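Local coordinates for glutathione S-transferase family protein (Pseudomonas putida, PDB 3PR8) that catalyses the conjugation of reduced glutathione to a wide range of hydrophobic electrophiles, at residues A[7-12]-A[28-33]; A[49-54]-A[61-66]; A[66-71]-A[152-157]. One frame throughout, in Å; residues are numbered along the deposited sequence.

Contact 1: A[7-12]-A[28-33]. With GSH (glutathione), chain E.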
loop_
_atom_site.group_PDB
_atom_site.type_symbol
_atom_site.label_atom_id
_atom_site.label_comp_id
_atom_site.label_asym_id
_atom_site.label_seq_id
_atom_site.Cartn_x
_atom_site.Cartn_y
_atom_site.Cartn_z
ATOM N N GLY A 7 -5.022 18.225 6.387
ATOM C CA GLY A 7 -5.582 17.799 5.105
ATOM C C GLY A 7 -6.790 18.656 4.770
ATOM O O GLY A 7 -6.870 19.806 5.170
ATOM N N PHE A 8 -7.711 18.114 3.995
ATOM C CA PHE A 8 -8.877 18.886 3.628
ATOM C C PHE A 8 -10.063 17.958 3.494
ATOM O O PHE A 8 -9.875 16.782 3.180
ATOM C CB PHE A 8 -8.615 19.692 2.357
ATOM C CG PHE A 8 -8.228 18.853 1.160
ATOM C CD1 PHE A 8 -6.940 18.328 1.044
ATOM C CD2 PHE A 8 -9.142 18.627 0.141
ATOM C CE1 PHE A 8 -6.592 17.568 -0.081
ATOM C CE2 PHE A 8 -8.802 17.868 -0.973
ATOM C CZ PHE A 8 -7.527 17.340 -1.080
ATOM N N SER A 9 -11.268 18.472 3.758
ATOM C CA SER A 9 -12.430 17.581 3.900
ATOM C C SER A 9 -12.971 17.013 2.588
ATOM O O SER A 9 -13.881 16.179 2.615
ATOM C CB SER A 9 -13.549 18.246 4.693
ATOM O OG SER A 9 -13.147 18.469 6.028
ATOM N N VAL A 10 -12.445 17.462 1.448
ATOM C CA VAL A 10 -12.773 16.816 0.181
ATOM C C VAL A 10 -11.912 15.555 -0.069
ATOM O O VAL A 10 -12.305 14.685 -0.886
ATOM C CB VAL A 10 -12.707 17.818 -1.001
ATOM C CG1 VAL A 10 -13.214 17.181 -2.299
ATOM C CG2 VAL A 10 -13.555 19.052 -0.669
ATOM N N SER A 11 -10.797 15.414 0.666
ATOM C CA SER A 11 -9.922 14.236 0.534
ATOM C C SER A 11 -10.564 12.969 1.120
ATOM O O SER A 11 -10.963 12.935 2.285
ATOM C CB SER A 11 -8.550 14.455 1.211
ATOM O OG SER A 11 -7.883 13.184 1.283
ATOM N N ASN A 12 -10.652 11.919 0.320
ATOM C CA ASN A 12 -11.233 10.691 0.839
ATOM C C ASN A 12 -10.358 10.031 1.899
ATOM O O ASN A 12 -10.853 9.549 2.913
ATOM C CB ASN A 12 -11.625 9.721 -0.277
ATOM C CG ASN A 12 -10.442 9.261 -1.135
ATOM O OD1 ASN A 12 -9.441 9.965 -1.277
ATOM N ND2 ASN A 12 -10.572 8.058 -1.720
ATOM N N PHE A 28 -9.411 16.108 18.451
ATOM C CA PHE A 28 -8.437 16.456 17.439
ATOM C C PHE A 28 -8.718 17.810 16.820
ATOM O O PHE A 28 -9.861 18.282 16.789
ATOM C CB PHE A 28 -8.374 15.361 16.359
ATOM C CG PHE A 28 -9.641 15.220 15.544
ATOM C CD1 PHE A 28 -10.739 14.545 16.053
ATOM C CD2 PHE A 28 -9.719 15.748 14.267
ATOM C CE1 PHE A 28 -11.901 14.407 15.309
ATOM C CE2 PHE A 28 -10.869 15.629 13.522
ATOM C CZ PHE A 28 -11.966 14.946 14.043
ATOM N N GLU A 29 -7.666 18.429 16.312
ATOM C CA GLU A 29 -7.796 19.699 15.602
ATOM C C GLU A 29 -7.573 19.482 14.103
ATOM O O GLU A 29 -6.656 18.766 13.727
ATOM C CB GLU A 29 -6.753 20.665 16.155
ATOM C CG GLU A 29 -6.695 22.022 15.501
ATOM C CD GLU A 29 -5.517 22.834 16.045
ATOM O OE1 GLU A 29 -5.056 22.542 17.178
ATOM O OE2 GLU A 29 -5.039 23.728 15.330
ATOM N N GLU A 30 -8.401 20.081 13.255
ATOM C CA GLU A 30 -8.210 19.983 11.803
ATOM C C GLU A 30 -7.389 21.174 11.330
ATOM O O GLU A 30 -7.650 22.296 11.735
ATOM C CB GLU A 30 -9.551 19.973 11.067
ATOM C CG GLU A 30 -10.423 18.780 11.437
ATOM C CD GLU A 30 -11.733 18.752 10.676
ATOM O OE1 GLU A 30 -12.743 19.186 11.269
ATOM O OE2 GLU A 30 -11.759 18.322 9.492
ATOM N N VAL A 31 -6.416 20.928 10.462
ATOM C CA VAL A 31 -5.613 21.984 9.853
ATOM C C VAL A 31 -5.720 21.843 8.352
ATOM O O VAL A 31 -5.398 20.779 7.793
ATOM C CB VAL A 31 -4.110 21.859 10.226
ATOM C CG1 VAL A 31 -3.282 23.006 9.552
ATOM C CG2 VAL A 31 -3.936 21.859 11.738
ATOM N N THR A 32 -6.174 22.901 7.695
ATOM C CA THR A 32 -6.331 22.887 6.234
ATOM C C THR A 32 -4.949 22.795 5.569
ATOM O O THR A 32 -4.111 23.663 5.745
ATOM C CB THR A 32 -7.075 24.139 5.744
ATOM O OG1 THR A 32 -8.310 24.293 6.470
ATOM C CG2 THR A 32 -7.356 24.083 4.210
ATOM N N PHE A 33 -4.747 21.752 4.766
ATOM C CA PHE A 33 -3.465 21.509 4.126
ATOM C C PHE A 33 -3.744 20.689 2.879
ATOM O O PHE A 33 -4.452 19.701 2.969
ATOM C CB PHE A 33 -2.596 20.741 5.119
ATOM C CG PHE A 33 -1.328 20.161 4.524
ATOM C CD1 PHE A 33 -0.335 20.991 4.053
ATOM C CD2 PHE A 33 -1.130 18.780 4.499
ATOM C CE1 PHE A 33 0.861 20.459 3.531
ATOM C CE2 PHE A 33 0.058 18.237 3.975
ATOM C CZ PHE A 33 1.053 19.088 3.499
HETATM N N1 GSH E . -0.764 6.913 -0.085
HETATM C CA1 GSH E . -1.414 8.099 0.456
HETATM C C1 GSH E . -2.212 7.681 1.656
HETATM O O11 GSH E . -2.597 8.506 2.564
HETATM O O12 GSH E . -2.502 6.480 1.709
HETATM C CB1 GSH E . -2.325 8.662 -0.646
HETATM C CG1 GSH E . -3.288 9.727 -0.145
HETATM C CD1 GSH E . -3.677 10.650 -1.273
HETATM O OE1 GSH E . -3.444 10.301 -2.619
HETATM N N2 GSH E . -4.218 11.817 -0.927
HETATM C CA2 GSH E . -4.598 12.767 -1.969
HETATM C C2 GSH E . -3.522 13.787 -2.186
HETATM O O2 GSH E . -2.572 13.946 -1.187
HETATM C CB2 GSH E . -5.865 13.502 -1.573
HETATM S SG2 GSH E . -7.235 12.345 -1.384
HETATM N N3 GSH E . -3.527 14.497 -3.318
HETATM C CA3 GSH E . -2.641 15.641 -3.494
HETATM C C3 GSH E . -1.376 15.324 -4.260
HETATM O O31 GSH E . -0.583 16.250 -4.544
HETATM O O32 GSH E . -1.100 14.152 -4.617
#
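Gly7 pairs with Thr32 in a parallel beta bridge, the closing end of the beta-alpha-beta crossover that opens the thioredoxin-like domain: strand 4-7 leads through helix 12-23 to strand 29-32. Two backbone bonds hold it. Gly7 N donates to Val31 O at 2.9 Å, while Phe33 N donates to Gly7 O, also at 2.9 Å. Gly7 CA adds a CH...O contact of 3.1 Å to Phe33 O. With this backbone shape a CB would collide with the carbonyl oxygen of the residue before, so the last residue of the strand favours glycine. That same Phe33 O also meets the edge of the Phe8 ring, near its plane, at CD1 (3.4 Å). With chi1 at 58°, CG of Phe8 lies between its backbone N and carbonyl carbon, and the ring folds back over the type I turn Phe8-Ser11, where Ser11 CB stands 3.8 Å above the ring plane, offset toward the rim. Glu30 points toward the loop, but its carboxylate is claimed by Tyr14, Lys18 and Arg200, and Ser9 OG is merely a neighbour. At the end of the turn, Ser11 belongs to the glutathione site and its OG caps the following helix at Tyr14 N. One residue on, Asn12 OD1 lies 3.2 Å from SG2 of glutathione.

Contact 2: A[49-54]-A[61-66]. With GSH (glutathione), chain E.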
loop_
_atom_site.group_PDB
_atom_site.type_symbol
_atom_site.label_atom_id
_atom_site.label_comp_id
_atom_site.label_asym_id
_atom_site.label_seq_id
_atom_site.Cartn_x
_atom_site.Cartn_y
_atom_site.Cartn_z
ATOM N N LYS A 49 1.507 14.006 0.099
ATOM C CA LYS A 49 0.180 13.377 0.230
ATOM C C LYS A 49 -0.545 13.889 1.468
ATOM O O LYS A 49 0.063 14.325 2.447
ATOM C CB LYS A 49 0.304 11.844 0.379
ATOM C CG LYS A 49 1.023 11.098 -0.778
ATOM C CD LYS A 49 0.272 11.259 -2.073
ATOM C CE LYS A 49 0.947 10.512 -3.189
ATOM N NZ LYS A 49 0.305 10.751 -4.489
ATOM N N VAL A 50 -1.863 13.793 1.410
ATOM C CA VAL A 50 -2.736 14.134 2.503
ATOM C C VAL A 50 -3.438 12.810 2.865
ATOM O O VAL A 50 -3.725 12.018 1.983
ATOM C CB VAL A 50 -3.759 15.173 1.953
ATOM C CG1 VAL A 50 -5.093 15.081 2.673
ATOM C CG2 VAL A 50 -3.121 16.592 1.907
ATOM N N PRO A 51 -3.729 12.548 4.145
ATOM C CA PRO A 51 -3.605 13.323 5.368
ATOM C C PRO A 51 -2.247 13.136 6.048
ATOM O O PRO A 51 -1.484 12.210 5.720
ATOM C CB PRO A 51 -4.705 12.742 6.247
ATOM C CG PRO A 51 -4.726 11.257 5.830
ATOM C CD PRO A 51 -4.458 11.280 4.364
ATOM N N VAL A 52 -1.956 14.019 6.996
ATOM C CA VAL A 52 -0.801 13.869 7.866
ATOM C C VAL A 52 -1.297 14.024 9.296
ATOM O O VAL A 52 -2.140 14.879 9.564
ATOM C CB VAL A 52 0.283 14.929 7.560
ATOM C CG1 VAL A 52 1.495 14.720 8.468
ATOM C CG2 VAL A 52 0.751 14.788 6.138
ATOM N N LEU A 53 -0.785 13.207 10.207
ATOM C CA LEU A 53 -1.132 13.324 11.624
ATOM C C LEU A 53 0.054 13.921 12.344
ATOM O O LEU A 53 1.159 13.380 12.262
ATOM C CB LEU A 53 -1.458 11.953 12.219
ATOM C CG LEU A 53 -1.957 11.930 13.690
ATOM C CD1 LEU A 53 -3.392 12.468 13.820
ATOM C CD2 LEU A 53 -1.881 10.540 14.253
ATOM N N GLU A 54 -0.160 15.048 13.032
ATOM C CA GLU A 54 0.886 15.591 13.900
ATOM C C GLU A 54 0.675 15.068 15.309
ATOM O O GLU A 54 -0.429 15.187 15.878
ATOM C CB GLU A 54 0.885 17.133 13.902
ATOM C CG GLU A 54 2.144 17.723 14.578
ATOM C CD GLU A 54 2.231 19.256 14.495
ATOM O OE1 GLU A 54 1.208 19.923 14.271
ATOM O OE2 GLU A 54 3.348 19.788 14.652
ATOM N N SER A 61 2.623 10.298 7.930
ATOM C CA SER A 61 1.813 10.380 6.729
ATOM C C SER A 61 1.359 8.968 6.366
ATOM O O SER A 61 1.789 8.023 6.990
ATOM C CB SER A 61 2.604 11.021 5.564
ATOM O OG SER A 61 3.587 10.123 5.062
ATOM N N GLU A 62 0.471 8.847 5.378
ATOM C CA GLU A 62 -0.048 7.533 4.894
ATOM C C GLU A 62 -1.223 7.057 5.762
ATOM O O GLU A 62 -1.061 6.690 6.939
ATOM C CB GLU A 62 1.037 6.444 4.798
ATOM C CG GLU A 62 2.169 6.739 3.796
ATOM C CD GLU A 62 1.702 6.877 2.337
ATOM O OE1 GLU A 62 0.713 6.210 1.901
ATOM O OE2 GLU A 62 2.361 7.654 1.613
ATOM N N THR A 63 -2.429 7.103 5.180
ATOM C CA THR A 63 -3.636 6.748 5.925
ATOM C C THR A 63 -3.526 5.429 6.661
ATOM O O THR A 63 -3.860 5.330 7.847
ATOM C CB THR A 63 -4.869 6.745 4.967
ATOM O OG1 THR A 63 -5.111 8.094 4.562
ATOM C CG2 THR A 63 -6.114 6.220 5.692
ATOM N N SER A 64 -3.062 4.386 5.975
ATOM C CA SER A 64 -3.001 3.062 6.614
ATOM C C SER A 64 -2.095 3.065 7.837
ATOM O O SER A 64 -2.398 2.436 8.861
ATOM C CB SER A 64 -2.549 1.992 5.612
ATOM O OG SER A 64 -1.264 2.341 5.118
ATOM N N VAL A 65 -0.981 3.787 7.721
ATOM C CA VAL A 65 -0.008 3.923 8.809
ATOM C C VAL A 65 -0.590 4.756 9.957
ATOM O O VAL A 65 -0.458 4.381 11.126
ATOM C CB VAL A 65 1.280 4.583 8.269
ATOM C CG1 VAL A 65 2.263 4.954 9.422
ATOM C CG2 VAL A 65 1.933 3.654 7.209
ATOM N N ILE A 66 -1.239 5.871 9.608
ATOM C CA ILE A 66 -1.912 6.723 10.598
ATOM C C ILE A 66 -2.972 5.933 11.394
ATOM O O ILE A 66 -3.019 6.001 12.633
ATOM C CB ILE A 66 -2.520 7.980 9.945
ATOM C CG1 ILE A 66 -1.413 8.923 9.469
ATOM C CG2 ILE A 66 -3.509 8.732 10.916
ATOM C CD1 ILE A 66 -1.902 9.996 8.431
HETATM N N1 GSH E . -0.764 6.913 -0.085
HETATM C CA1 GSH E . -1.414 8.099 0.456
HETATM C C1 GSH E . -2.212 7.681 1.656
HETATM O O11 GSH E . -2.597 8.506 2.564
HETATM O O12 GSH E . -2.502 6.480 1.709
HETATM C CB1 GSH E . -2.325 8.662 -0.646
HETATM C CG1 GSH E . -3.288 9.727 -0.145
HETATM C CD1 GSH E . -3.677 10.650 -1.273
HETATM O OE1 GSH E . -3.444 10.301 -2.619
HETATM N N2 GSH E . -4.218 11.817 -0.927
HETATM C CA2 GSH E . -4.598 12.767 -1.969
HETATM C C2 GSH E . -3.522 13.787 -2.186
HETATM O O2 GSH E . -2.572 13.946 -1.187
HETATM C CB2 GSH E . -5.865 13.502 -1.573
HETATM S SG2 GSH E . -7.235 12.345 -1.384
HETATM N N3 GSH E . -3.527 14.497 -3.318
HETATM C CA3 GSH E . -2.641 15.641 -3.494
HETATM C C3 GSH E . -1.376 15.324 -4.260
HETATM O O31 GSH E . -0.583 16.250 -4.544
HETATM O O32 GSH E . -1.100 14.152 -4.617
HETATM O O HOH W 1 -0.853 10.638 3.608
#
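The cis-proline loop of the thioredoxin fold packs here on the start of helix 63-73: Pro51 brings CD, with CG close behind, to 3.3 Å from Thr63 OG1, the two side chains meeting roughly perpendicular, and glutathione lies along both segments. Val50, just before the cis peptide, pairs with glutathione through its backbone, as in other glutathione transferases: its N donates to glutathione O2 at 2.7 Å, and its O accepts from N2 at 3.0 Å. The gamma-glutamyl end is held by the helix start. Thr63 N donates to O11 at 3.0 Å, nearly straight (162°), and Thr63 OG1 adds a longer bond to the same oxygen. The chain of Glu62, the N-cap residue, folds at its second torsion (chi2 -62°), which brings OE1 to the amino nitrogen N1 at 2.6 Å. Lys95 and Tyr100 of the second subunit grip the same carboxylate, so the dimer helps position it. With an alanine at Glu62, N1 would probably lose this acceptor and Lys95 of the second subunit a charge partner. Deeper in, Ile66 CD1 rests against Pro51 CG (4.0 Å) while Ile66 CG2 packs on Leu53 CB. A water finishes the join: it accepts from Glu62 N at 2.8 Å and donates both to Pro51 O, at 2.7 Å, and to O11 of glutathione.

Contact 3: A[66-71]-A[152-157]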
loop_
_atom_site.group_PDB
_atom_site.type_symbol
_atom_site.label_atom_id
_atom_site.label_comp_id
_atom_site.label_asym_id
_atom_site.label_seq_id
_atom_site.Cartn_x
_atom_site.Cartn_y
_atom_site.Cartn_z
ATOM N N ILE A 66 -1.239 5.871 9.608
ATOM C CA ILE A 66 -1.912 6.723 10.598
ATOM C C ILE A 66 -2.972 5.933 11.394
ATOM O O ILE A 66 -3.019 6.001 12.633
ATOM C CB ILE A 66 -2.520 7.980 9.945
ATOM C CG1 ILE A 66 -1.413 8.923 9.469
ATOM C CG2 ILE A 66 -3.509 8.732 10.916
ATOM C CD1 ILE A 66 -1.902 9.996 8.431
ATOM N N LEU A 67 -3.819 5.187 10.685
ATOM C CA LEU A 67 -4.857 4.398 11.369
ATOM C C LEU A 67 -4.264 3.367 12.346
ATOM O O LEU A 67 -4.787 3.143 13.459
ATOM C CB LEU A 67 -5.745 3.694 10.325
ATOM C CG LEU A 67 -6.605 4.632 9.485
ATOM C CD1 LEU A 67 -7.292 3.844 8.336
ATOM C CD2 LEU A 67 -7.651 5.337 10.331
ATOM N N ASP A 68 -3.177 2.718 11.935
ATOM C CA ASP A 68 -2.557 1.738 12.822
ATOM C C ASP A 68 -1.972 2.428 14.053
ATOM O O ASP A 68 -2.082 1.921 15.196
ATOM C CB ASP A 68 -1.447 0.978 12.106
ATOM C CG ASP A 68 -1.960 -0.210 11.305
ATOM O OD1 ASP A 68 -3.168 -0.581 11.398
ATOM O OD2 ASP A 68 -1.149 -0.764 10.540
ATOM N N TYR A 69 -1.333 3.565 13.829
ATOM C CA TYR A 69 -0.795 4.315 14.962
ATOM C C TYR A 69 -1.896 4.707 15.946
ATOM O O TYR A 69 -1.769 4.502 17.159
ATOM C CB TYR A 69 -0.050 5.546 14.460
ATOM C CG TYR A 69 0.502 6.377 15.587
ATOM C CD1 TYR A 69 1.664 5.996 16.262
ATOM C CD2 TYR A 69 -0.160 7.530 15.993
ATOM C CE1 TYR A 69 2.164 6.773 17.310
ATOM C CE2 TYR A 69 0.328 8.312 17.038
ATOM C CZ TYR A 69 1.496 7.927 17.681
ATOM O OH TYR A 69 1.962 8.700 18.727
ATOM N N ILE A 70 -2.998 5.235 15.421
ATOM C CA ILE A 70 -4.133 5.626 16.272
ATOM C C ILE A 70 -4.700 4.436 17.054
ATOM O O ILE A 70 -5.007 4.531 18.251
ATOM C CB ILE A 70 -5.225 6.324 15.446
ATOM C CG1 ILE A 70 -4.729 7.691 14.990
ATOM C CG2 ILE A 70 -6.519 6.447 16.266
ATOM C CD1 ILE A 70 -5.600 8.362 13.919
ATOM N N GLU A 71 -4.850 3.304 16.378
ATOM C CA GLU A 71 -5.350 2.100 17.036
ATOM C C GLU A 71 -4.434 1.596 18.172
ATOM O O GLU A 71 -4.883 1.186 19.250
ATOM C CB GLU A 71 -5.550 1.014 15.986
ATOM C CG GLU A 71 -6.513 -0.047 16.396
ATOM C CD GLU A 71 -7.948 0.478 16.621
ATOM O OE1 GLU A 71 -8.317 1.582 16.166
ATOM O OE2 GLU A 71 -8.703 -0.241 17.291
ATOM N N LEU A 152 -17.481 -3.361 12.833
ATOM C CA LEU A 152 -16.823 -2.241 12.150
ATOM C C LEU A 152 -15.320 -2.349 12.404
ATOM O O LEU A 152 -14.911 -2.532 13.563
ATOM C CB LEU A 152 -17.321 -0.902 12.744
ATOM C CG LEU A 152 -16.701 0.350 12.106
ATOM C CD1 LEU A 152 -17.209 0.499 10.701
ATOM C CD2 LEU A 152 -17.023 1.621 12.913
ATOM N N THR A 153 -14.508 -2.228 11.352
ATOM C CA THR A 153 -13.029 -2.239 11.524
ATOM C C THR A 153 -12.400 -1.204 10.613
ATOM O O THR A 153 -13.084 -0.568 9.831
ATOM C CB THR A 153 -12.369 -3.574 11.155
ATOM O OG1 THR A 153 -12.526 -3.819 9.743
ATOM C CG2 THR A 153 -12.918 -4.737 11.972
ATOM N N LEU A 154 -11.085 -1.035 10.712
ATOM C CA LEU A 154 -10.409 -0.096 9.829
ATOM C C LEU A 154 -10.695 -0.354 8.348
ATOM O O LEU A 154 -10.795 0.589 7.565
ATOM C CB LEU A 154 -8.904 -0.159 10.052
ATOM C CG LEU A 154 -8.466 0.062 11.508
ATOM C CD1 LEU A 154 -6.928 -0.088 11.539
ATOM C CD2 LEU A 154 -8.842 1.450 11.937
ATOM N N ALA A 155 -10.848 -1.622 7.968
ATOM C CA ALA A 155 -11.114 -1.934 6.566
ATOM C C ALA A 155 -12.390 -1.267 6.045
ATOM O O ALA A 155 -12.480 -0.918 4.862
ATOM C CB ALA A 155 -11.145 -3.474 6.323
ATOM N N ASP A 156 -13.376 -1.095 6.926
ATOM C CA ASP A 156 -14.638 -0.455 6.521
ATOM C C ASP A 156 -14.468 1.032 6.215
ATOM O O ASP A 156 -15.216 1.582 5.410
ATOM C CB ASP A 156 -15.695 -0.646 7.615
ATOM C CG ASP A 156 -16.068 -2.079 7.787
ATOM O OD1 ASP A 156 -16.619 -2.657 6.822
ATOM O OD2 ASP A 156 -15.769 -2.654 8.860
ATOM N N LEU A 157 -13.494 1.697 6.854
ATOM C CA LEU A 157 -13.201 3.086 6.522
ATOM C C LEU A 157 -12.629 3.221 5.103
ATOM O O LEU A 157 -13.063 4.082 4.317
ATOM C CB LEU A 157 -12.235 3.733 7.550
ATOM C CG LEU A 157 -12.646 3.465 9.007
ATOM C CD1 LEU A 157 -11.562 3.964 9.986
ATOM C CD2 LEU A 157 -13.984 4.133 9.261
#
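Two carboxylates are the flat groups here, and each has one oxygen lying beside a methyl of Leu154. Asp68 OD1 lies 3.8 Å from Leu154 CD1, which sits roughly on the continuation of the CG-OD1 bond, and Glu71 OE1 is 4.3 Å from Leu154 CD2. Both acids have firmer partners: Asp68 forms a salt bridge with Arg91, while Glu71 pairs with Lys24 and accepts from Leu79 N. The apolar part is a small leucine cluster joining helix 63-73 of the thioredoxin-like domain to the start of helix 154-174 in the all-helical domain. Leu154, with CG beside its backbone N (chi1 -55°) and an extended chain (chi2 178°), sets its forked end against Leu67 CB, with CD1 at 4.1 Å. Leu67 CD2 meets Leu157 CD1 at 4.2 Å, the two chains slanting across each other, and Ala20 of helix 12-23 touches both. The helix start is fixed by a capping box: Thr153 N donates to the anti lone pair of Asp156 OD2 at 2.8 Å, and Thr153 OG1 takes a weak bond from Ala155 N. The domains thus meet here through van der Waals packing of leucine side chains, flanked by acids paired with basic side chains.

From the N terminus, strand 4-7 runs into the 7-12 loop, and contact 1 closes the first loop by bringing strand 29-32 back beside it after helix 12-23. Contact 2 follows in series, closing the short hairpin of strands 52-55 and 58-61 as the chain enters helix 63-73. Val50 joins these two, which reach the same sheet and both touch glutathione: its methyls pack on Gly7, Phe8, Ser11 and Phe33. Contact 3 starts where contact 2 ends, at Ile66, and spans 80 residues to tie the same helix to helix 154-174. None of the three nests in or crosses another; the first two build the N-terminal domain, and the third joins it to the helical one.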